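Local coordinates for protein putative glycosyl hydrolase (Bacteroides thetaiotaomicron VPI-5482, PDB 3K11) that is a putative family 88 glycosyl hydrolase that probably cleaves glycosidic linkages in carbohydrates, its precise function being unknown, at residues G311-L316 with S327-Y332; D321-T326 with G373-T378. One frame throughout, in Å; residues are numbered along the deposited sequence.

Interaction 1 (G311-L316 with S327-Y332); sequences GFWHQL and SATAIY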
ATOM      1  N   GLY A 311      -6.926  13.612   5.864  1.00 25.90           N
ATOM      2  CA  GLY A 311      -6.249  14.206   7.026  1.00 20.99           C
ATOM      3  C   GLY A 311      -6.185  13.268   8.222  1.00 23.02           C
ATOM      4  O   GLY A 311      -5.338  13.408   9.071  1.00 24.49           O
ATOM      5  N   PHE A 312      -7.098  12.319   8.283  1.00 23.13           N
ATOM      6  CA  PHE A 312      -7.086  11.287   9.308  1.00 23.27           C
ATOM      7  C   PHE A 312      -6.005  10.257   8.981  1.00 22.64           C
ATOM      8  O   PHE A 312      -5.576  10.109   7.824  1.00 25.18           O
ATOM      9  CB  PHE A 312      -8.416  10.532   9.313  1.00 24.07           C
ATOM     10  CG  PHE A 312      -9.595  11.354   9.718  1.00 23.16           C
ATOM     11  CD1 PHE A 312      -9.897  11.542  11.064  1.00 24.30           C
ATOM     12  CD2 PHE A 312     -10.424  11.931   8.756  1.00 24.37           C
ATOM     13  CE1 PHE A 312     -11.004  12.300  11.438  1.00 23.59           C
ATOM     14  CE2 PHE A 312     -11.541  12.663   9.119  1.00 23.69           C
ATOM     15  CZ  PHE A 312     -11.801  12.893  10.464  1.00 25.78           C
ATOM     16  N   TRP A 313      -5.652   9.485   9.997  1.00 22.90           N
ATOM     17  CA  TRP A 313      -4.876   8.279   9.830  1.00 22.88           C
ATOM     18  C   TRP A 313      -5.774   7.039   9.977  1.00 21.68           C
ATOM     19  O   TRP A 313      -6.873   7.088  10.544  1.00 23.83           O
ATOM     20  CB  TRP A 313      -3.719   8.255  10.819  1.00 24.90           C
ATOM     21  CG  TRP A 313      -2.584   9.156  10.489  1.00 23.21           C
ATOM     22  CD1 TRP A 313      -1.403   8.777   9.884  1.00 23.85           C
ATOM     23  CD2 TRP A 313      -2.474  10.564  10.718  1.00 23.06           C
ATOM     24  NE1 TRP A 313      -0.574   9.865   9.737  1.00 23.11           N
ATOM     25  CE2 TRP A 313      -1.203  10.966  10.241  1.00 23.76           C
ATOM     26  CE3 TRP A 313      -3.316  11.538  11.270  1.00 21.37           C
ATOM     27  CZ2 TRP A 313      -0.758  12.273  10.316  1.00 24.43           C
ATOM     28  CZ3 TRP A 313      -2.840  12.852  11.392  1.00 20.63           C
ATOM     29  CH2 TRP A 313      -1.581  13.202  10.906  1.00 22.74           C
ATOM     30  N   HIS A 314      -5.306   5.944   9.370  1.00 24.16           N
ATOM     31  CA  HIS A 314      -6.002   4.675   9.339  1.00 23.62           C
ATOM     32  C   HIS A 314      -5.768   3.849  10.626  1.00 23.69           C
ATOM     33  O   HIS A 314      -4.638   3.807  11.168  1.00 24.02           O
ATOM     34  CB  HIS A 314      -5.552   3.864   8.138  1.00 23.73           C
ATOM     35  CG  HIS A 314      -5.911   4.458   6.818  1.00 22.41           C
ATOM     36  ND1 HIS A 314      -7.120   4.208   6.191  1.00 21.57           N
ATOM     37  CD2 HIS A 314      -5.215   5.281   5.990  1.00 23.41           C
ATOM     38  CE1 HIS A 314      -7.142   4.856   5.032  1.00 24.91           C
ATOM     39  NE2 HIS A 314      -6.010   5.524   4.888  1.00 24.59           N
ATOM     40  N   GLN A 315      -6.824   3.130  11.033  1.00 23.09           N
ATOM     41  CA  GLN A 315      -6.870   2.255  12.239  1.00 22.87           C
ATOM     42  C   GLN A 315      -5.647   1.343  12.329  1.00 23.06           C
ATOM     43  O   GLN A 315      -5.052   1.193  13.385  1.00 22.79           O
ATOM     44  CB  GLN A 315      -8.152   1.436  12.185  1.00 22.29           C
ATOM     45  CG  GLN A 315      -8.288   0.289  13.125  1.00 22.47           C
ATOM     46  CD  GLN A 315      -8.580   0.654  14.518  1.00 23.47           C
ATOM     47  OE1 GLN A 315      -8.340   1.788  14.957  1.00 24.65           O
ATOM     48  NE2 GLN A 315      -9.092  -0.320  15.268  1.00 22.08           N
ATOM     49  N   LEU A 316      -5.304   0.702  11.207  1.00 23.77           N
ATOM     50  CA  LEU A 316      -3.965   0.081  11.041  1.00 22.18           C
ATOM     51  C   LEU A 316      -3.256   1.029  10.083  1.00 22.68           C
ATOM     52  O   LEU A 316      -3.684   1.209   8.935  1.00 22.58           O
ATOM     53  CB  LEU A 316      -4.024  -1.327  10.468  1.00 22.59           C
ATOM     54  CG  LEU A 316      -4.562  -2.395  11.463  1.00 23.38           C
ATOM     55  CD1 LEU A 316      -4.570  -3.819  10.837  1.00 23.55           C
ATOM     56  CD2 LEU A 316      -3.809  -2.373  12.817  1.00 26.28           C
ATOM     57  N   SER A 327      -9.336   9.339  17.314  1.00 23.74           N
ATOM     58  CA  SER A 327      -8.502   9.584  18.495  1.00 25.06           C
ATOM     59  C   SER A 327      -7.003   9.579  18.148  1.00 25.30           C
ATOM     60  O   SER A 327      -6.262  10.457  18.564  1.00 22.68           O
ATOM     61  CB  SER A 327      -8.792   8.627  19.644  1.00 25.68           C
ATOM     62  OG  SER A 327      -8.524   7.270  19.335  1.00 23.06           O
ATOM     63  N   ALA A 328      -6.568   8.628  17.349  1.00 22.19           N
ATOM     64  CA  ALA A 328      -5.181   8.586  16.929  1.00 22.87           C
ATOM     65  C   ALA A 328      -4.816   9.826  16.154  1.00 22.94           C
ATOM     66  O   ALA A 328      -3.745  10.405  16.341  1.00 23.48           O
ATOM     67  CB  ALA A 328      -4.921   7.362  16.055  1.00 21.06           C
ATOM     68  N   THR A 329      -5.709  10.240  15.266  1.00 24.74           N
ATOM     69  CA  THR A 329      -5.498  11.433  14.469  1.00 22.09           C
ATOM     70  C   THR A 329      -5.266  12.634  15.350  1.00 22.30           C
ATOM     71  O   THR A 329      -4.302  13.404  15.136  1.00 22.76           O
ATOM     72  CB  THR A 329      -6.681  11.673  13.502  1.00 24.07           C
ATOM     73  OG1 THR A 329      -6.789  10.555  12.602  1.00 22.76           O
ATOM     74  CG2 THR A 329      -6.487  12.965  12.706  1.00 21.06           C
ATOM     75  N   ALA A 330      -6.091  12.769  16.387  1.00 23.02           N
ATOM     76  CA  ALA A 330      -5.935  13.888  17.324  1.00 23.06           C
ATOM     77  C   ALA A 330      -4.584  13.840  18.061  1.00 23.01           C
ATOM     78  O   ALA A 330      -3.925  14.875  18.255  1.00 25.87           O
ATOM     79  CB  ALA A 330      -7.108  13.910  18.361  1.00 22.87           C
ATOM     80  N   ILE A 331      -4.231  12.665  18.554  1.00 23.91           N
ATOM     81  CA  ILE A 331      -2.941  12.466  19.206  1.00 23.86           C
ATOM     82  C   ILE A 331      -1.788  12.912  18.269  1.00 20.69           C
ATOM     83  O   ILE A 331      -0.898  13.669  18.713  1.00 23.43           O
ATOM     84  CB  ILE A 331      -2.686  11.017  19.661  1.00 22.33           C
ATOM     85  CG1 ILE A 331      -3.693  10.557  20.741  1.00 25.46           C
ATOM     86  CG2 ILE A 331      -1.233  10.882  20.187  1.00 20.56           C
ATOM     87  CD1 ILE A 331      -3.781   8.983  20.891  1.00 23.45           C
ATOM     88  N   TYR A 332      -1.797  12.480  17.016  1.00 23.80           N
ATOM     89  CA  TYR A 332      -0.748  12.879  16.091  1.00 22.76           C
ATOM     90  C   TYR A 332      -0.704  14.370  15.889  1.00 23.40           C
ATOM     91  O   TYR A 332       0.382  14.971  15.817  1.00 24.18           O
ATOM     92  CB  TYR A 332      -0.870  12.214  14.743  1.00 23.86           C
ATOM     93  CG  TYR A 332      -0.852  10.690  14.819  1.00 21.49           C
ATOM     94  CD1 TYR A 332       0.011  10.013  15.675  1.00 26.04           C
ATOM     95  CD2 TYR A 332      -1.643   9.936  13.988  1.00 26.78           C
ATOM     96  CE1 TYR A 332       0.026   8.619  15.719  1.00 27.13           C
ATOM     97  CE2 TYR A 332      -1.629   8.529  14.028  1.00 26.18           C
ATOM     98  CZ  TYR A 332      -0.806   7.891  14.906  1.00 26.86           C
ATOM     99  OH  TYR A 332      -0.801   6.505  14.986  1.00 27.43           O
TER

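Interaction 2 (D321-T326 with G373-T378); sequences DSYLET and GTCVGT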
ATOM      1  N   ASP A 321      -6.978   0.458   3.599  1.00 24.00           N
ATOM      2  CA  ASP A 321      -8.337  -0.044   3.514  1.00 23.85           C
ATOM      3  C   ASP A 321      -8.966  -0.212   4.877  1.00 23.54           C
ATOM      4  O   ASP A 321     -10.087  -0.737   4.988  1.00 23.47           O
ATOM      5  CB  ASP A 321      -8.422  -1.334   2.673  1.00 24.04           C
ATOM      6  CG  ASP A 321      -7.605  -2.492   3.228  1.00 28.14           C
ATOM      7  OD1 ASP A 321      -6.758  -2.244   4.120  1.00 25.88           O
ATOM      8  OD2 ASP A 321      -7.805  -3.655   2.742  1.00 27.29           O
ATOM      9  N   SER A 322      -8.284   0.219   5.924  1.00 24.38           N
ATOM     10  CA  SER A 322      -8.841   0.165   7.266  1.00 24.93           C
ATOM     11  C   SER A 322      -9.449   1.548   7.591  1.00 27.66           C
ATOM     12  O   SER A 322      -9.085   2.556   7.003  1.00 23.90           O
ATOM     13  CB  SER A 322      -7.824  -0.231   8.332  1.00 25.38           C
ATOM     14  OG  SER A 322      -6.756   0.683   8.473  1.00 23.43           O
ATOM     15  N   TYR A 323     -10.383   1.579   8.520  1.00 23.83           N
ATOM     16  CA  TYR A 323     -11.112   2.838   8.724  1.00 25.36           C
ATOM     17  C   TYR A 323     -10.281   3.973   9.257  1.00 24.54           C
ATOM     18  O   TYR A 323      -9.299   3.750   9.956  1.00 24.43           O
ATOM     19  CB  TYR A 323     -12.350   2.615   9.589  1.00 24.35           C
ATOM     20  CG  TYR A 323     -12.210   2.275  11.031  1.00 21.97           C
ATOM     21  CD1 TYR A 323     -12.018   3.272  11.974  1.00 23.96           C
ATOM     22  CD2 TYR A 323     -12.415   0.984  11.495  1.00 26.80           C
ATOM     23  CE1 TYR A 323     -11.987   2.986  13.303  1.00 23.17           C
ATOM     24  CE2 TYR A 323     -12.348   0.688  12.852  1.00 24.36           C
ATOM     25  CZ  TYR A 323     -12.154   1.694  13.753  1.00 25.91           C
ATOM     26  OH  TYR A 323     -12.166   1.434  15.111  1.00 24.64           O
ATOM     27  N   LEU A 324     -10.725   5.205   8.964  1.00 26.45           N
ATOM     28  CA  LEU A 324     -10.083   6.408   9.459  1.00 24.41           C
ATOM     29  C   LEU A 324     -10.531   6.627  10.900  1.00 24.77           C
ATOM     30  O   LEU A 324     -11.727   6.727  11.173  1.00 24.16           O
ATOM     31  CB  LEU A 324     -10.469   7.601   8.598  1.00 23.54           C
ATOM     32  CG  LEU A 324     -10.028   7.507   7.119  1.00 24.33           C
ATOM     33  CD1 LEU A 324     -10.521   8.716   6.265  1.00 28.51           C
ATOM     34  CD2 LEU A 324      -8.484   7.327   7.028  1.00 22.04           C
ATOM     35  N   GLU A 325      -9.585   6.794  11.798  1.00 23.64           N
ATOM     36  CA  GLU A 325      -9.877   6.852  13.253  1.00 21.96           C
ATOM     37  C   GLU A 325      -9.474   8.163  13.893  1.00 24.84           C
ATOM     38  O   GLU A 325      -8.368   8.680  13.697  1.00 25.69           O
ATOM     39  CB  GLU A 325      -9.194   5.650  13.901  1.00 23.16           C
ATOM     40  CG  GLU A 325      -9.758   5.239  15.265  1.00 23.48           C
ATOM     41  CD  GLU A 325      -9.188   6.071  16.407  1.00 25.58           C
ATOM     42  OE1 GLU A 325      -7.947   6.308  16.353  1.00 24.29           O
ATOM     43  OE2 GLU A 325      -9.936   6.427  17.365  1.00 23.20           O
ATOM     44  N   THR A 326     -10.389   8.689  14.679  1.00 22.96           N
ATOM     45  CA  THR A 326     -10.283  10.052  15.170  1.00 22.28           C
ATOM     46  C   THR A 326      -9.301  10.232  16.310  1.00 22.82           C
ATOM     47  O   THR A 326      -8.552  11.219  16.324  1.00 25.36           O
ATOM     48  CB  THR A 326     -11.673  10.528  15.614  1.00 23.65           C
ATOM     49  OG1 THR A 326     -12.580  10.468  14.496  1.00 24.35           O
ATOM     50  CG2 THR A 326     -11.615  11.989  16.195  1.00 22.19           C
ATOM     51  N   GLY A 373     -16.225   8.956  15.590  1.00 24.56           N
ATOM     52  CA  GLY A 373     -15.214   8.166  14.889  1.00 25.14           C
ATOM     53  C   GLY A 373     -14.059   7.634  15.737  1.00 27.28           C
ATOM     54  O   GLY A 373     -13.018   7.253  15.163  1.00 27.00           O
ATOM     55  N   THR A 374     -14.247   7.547  17.055  1.00 23.54           N
ATOM     56  CA  THR A 374     -13.222   7.037  17.953  1.00 22.91           C
ATOM     57  C   THR A 374     -13.394   5.538  18.192  1.00 24.46           C
ATOM     58  O   THR A 374     -14.462   5.092  18.591  1.00 24.98           O
ATOM     59  CB  THR A 374     -13.264   7.710  19.306  1.00 22.20           C
ATOM     60  OG1 THR A 374     -13.003   9.113  19.139  1.00 25.43           O
ATOM     61  CG2 THR A 374     -12.229   7.107  20.272  1.00 20.69           C
ATOM     62  N   CYS A 375     -12.308   4.794  17.995  1.00 24.20           N
ATOM     63  CA  CYS A 375     -12.217   3.354  18.262  1.00 22.95           C
ATOM     64  C   CYS A 375     -12.413   3.089  19.769  1.00 24.66           C
ATOM     65  O   CYS A 375     -11.820   3.754  20.615  1.00 24.81           O
ATOM     66  CB  CYS A 375     -10.821   2.840  17.829  1.00 24.73           C
ATOM     67  SG  CYS A 375     -10.530   1.108  18.179  1.00 26.13           S
ATOM     68  N   VAL A 376     -13.265   2.134  20.096  1.00 23.67           N
ATOM     69  CA  VAL A 376     -13.523   1.786  21.496  1.00 24.70           C
ATOM     70  C   VAL A 376     -12.318   1.078  22.148  1.00 27.44           C
ATOM     71  O   VAL A 376     -11.317   0.807  21.497  1.00 25.84           O
ATOM     72  CB  VAL A 376     -14.796   0.901  21.619  1.00 26.03           C
ATOM     73  CG1 VAL A 376     -16.043   1.701  21.138  1.00 22.91           C
ATOM     74  CG2 VAL A 376     -14.584  -0.449  20.895  1.00 25.67           C
ATOM     75  N   GLY A 377     -12.411   0.784  23.443  1.00 25.65           N
ATOM     76  CA  GLY A 377     -11.309   0.105  24.136  1.00 25.23           C
ATOM     77  C   GLY A 377     -10.960  -1.139  23.342  1.00 24.63           C
ATOM     78  O   GLY A 377     -11.862  -1.862  22.914  1.00 26.88           O
ATOM     79  N   THR A 378      -9.670  -1.371  23.148  1.00 24.08           N
ATOM     80  CA  THR A 378      -9.160  -2.405  22.182  1.00 22.77           C
ATOM     81  C   THR A 378      -7.896  -3.065  22.750  1.00 27.00           C
ATOM     82  O   THR A 378      -6.922  -2.376  23.123  1.00 26.60           O
ATOM     83  CB  THR A 378      -8.871  -1.742  20.829  1.00 25.88           C
ATOM     84  OG1 THR A 378     -10.115  -1.361  20.240  1.00 24.76           O
ATOM     85  CG2 THR A 378      -8.105  -2.689  19.868  1.00 22.32           C
TER

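Interaction 1 (G311-L316 with S327-Y332)
Thr329 is the first residue of helical segment 327-332 to grip the strand-bearing segment 311-316, and the backbones come nearest where its CA lies 5.4 Å from that of Phe312. Its OG1 takes the amide hydrogen of Trp313 N at 3.0 Å, in a nearly straight bond of 168°. That hydroxyl sits beside the helix backbone N, anti to the carbonyl carbon (chi1 -61°), which turns it to the strand; it also donates to Glu325 O, one turn back, so two hydrogen bonds grip this buried hydroxyl. Around it the fit is close: OG1 lies at the edge of the Phe312 ring, 3.6 Å from CD1, while the methyl CG2 reaches the rim of the indole, 3.8 Å from Trp313 CE3. One turn further on, Tyr332 meets the same indole over a face. The pair is edge-to-face, the phenol edge directed at the five-membered ring with planes at 70°, and Tyr332 CD2 stands 3.4 Å from Trp313 CD2. Tyr332 CB adds a CH-pi contact, 4.1 Å from the centroid of the six-membered ring. The indole NE1 is hydrogen-bonded to Val303 O. With an alanine at Trp313 the edge of Tyr332 would probably lose the aromatic face it points at, and Val303 O its indole N-H donor. The contact shows a short strand packed on a helix through a threonine and a tyrosine one turn apart. Strand 313-314 pairs antiparallel with 324-325, which runs straight into helix 326-342; helix 265-281 packs against Tyr332, and helix 347-362 touches Phe312, Trp313 and Thr329.

Interaction 2 (D321-T326 with G373-T378)
Glu325 and Cys375 face each other through a carboxylate and a backbone amide, and the other side chains are arranged about this pair. The glutamate leaves the main chain with CG anti to the backbone N (chi1 -159°) and then bends at chi2, which swings the carboxylate across to segment 373-378. There OE2 accepts the amide hydrogen of Cys375 N at 2.9 Å, approached from the anti side and 25° out of the carboxylate plane. The same oxygen is also bonded to Ser327 OG, while OE1 receives Ala328 N, so the buried carboxylate is fixed at both oxygens. Alongside, the aliphatic part of the chain packs on the cysteine, with Glu325 CG 3.7 Å from Cys375 CB. Tyr323 comes to that CB from another direction: its ring is edge-on, and OH ends 3.3 Å from Cys375 CB, next to the sulfur. At the far end Thr326 N donates to Gly373 O at 3.0 Å, and Thr326 CB rests 3.6 Å from that oxygen. Thr326 OG1 is itself bonded to Glu372 O, just before the segment. A CB at Gly373 would come too close to Thr326 OG1, and the positive phi also favours glycine. Arg266 is hydrogen-bonded to Cys375 O and Val376 O. The whole is a helix N-cap put to a second use: Glu325, immediately before helix 326-342, caps Ala328 N with one carboxylate oxygen and uses the other to tie down the loop that follows helix 347-362, within what is probably the (alpha/alpha)6 barrel of family 88, in the six-hairpin clan.

Interactions 1 and 2, with centres about 8 Å apart, are joined by the two-stranded antiparallel sheet and the helix that follows it. Gln315 N meets Tyr323 O at 2.8 Å in a probable hydrogen bond between the segments, and His314 ND1 probably bonds Ser322 O at 2.7 Å. Glu325 links the two most directly: its backbone O accepts a hydrogen bond from Thr329 OG1, the hydroxyl used in interaction 1, whereas its carboxylate holds the loop of interaction 2. Interaction 1 is wholly buried; interaction 2 is partly so. A bound 1,2-ethanediol, probably from the crystallisation liquor, lies about 4 Å from the side chain of Tyr323, which may mark a pocket beside interaction 2.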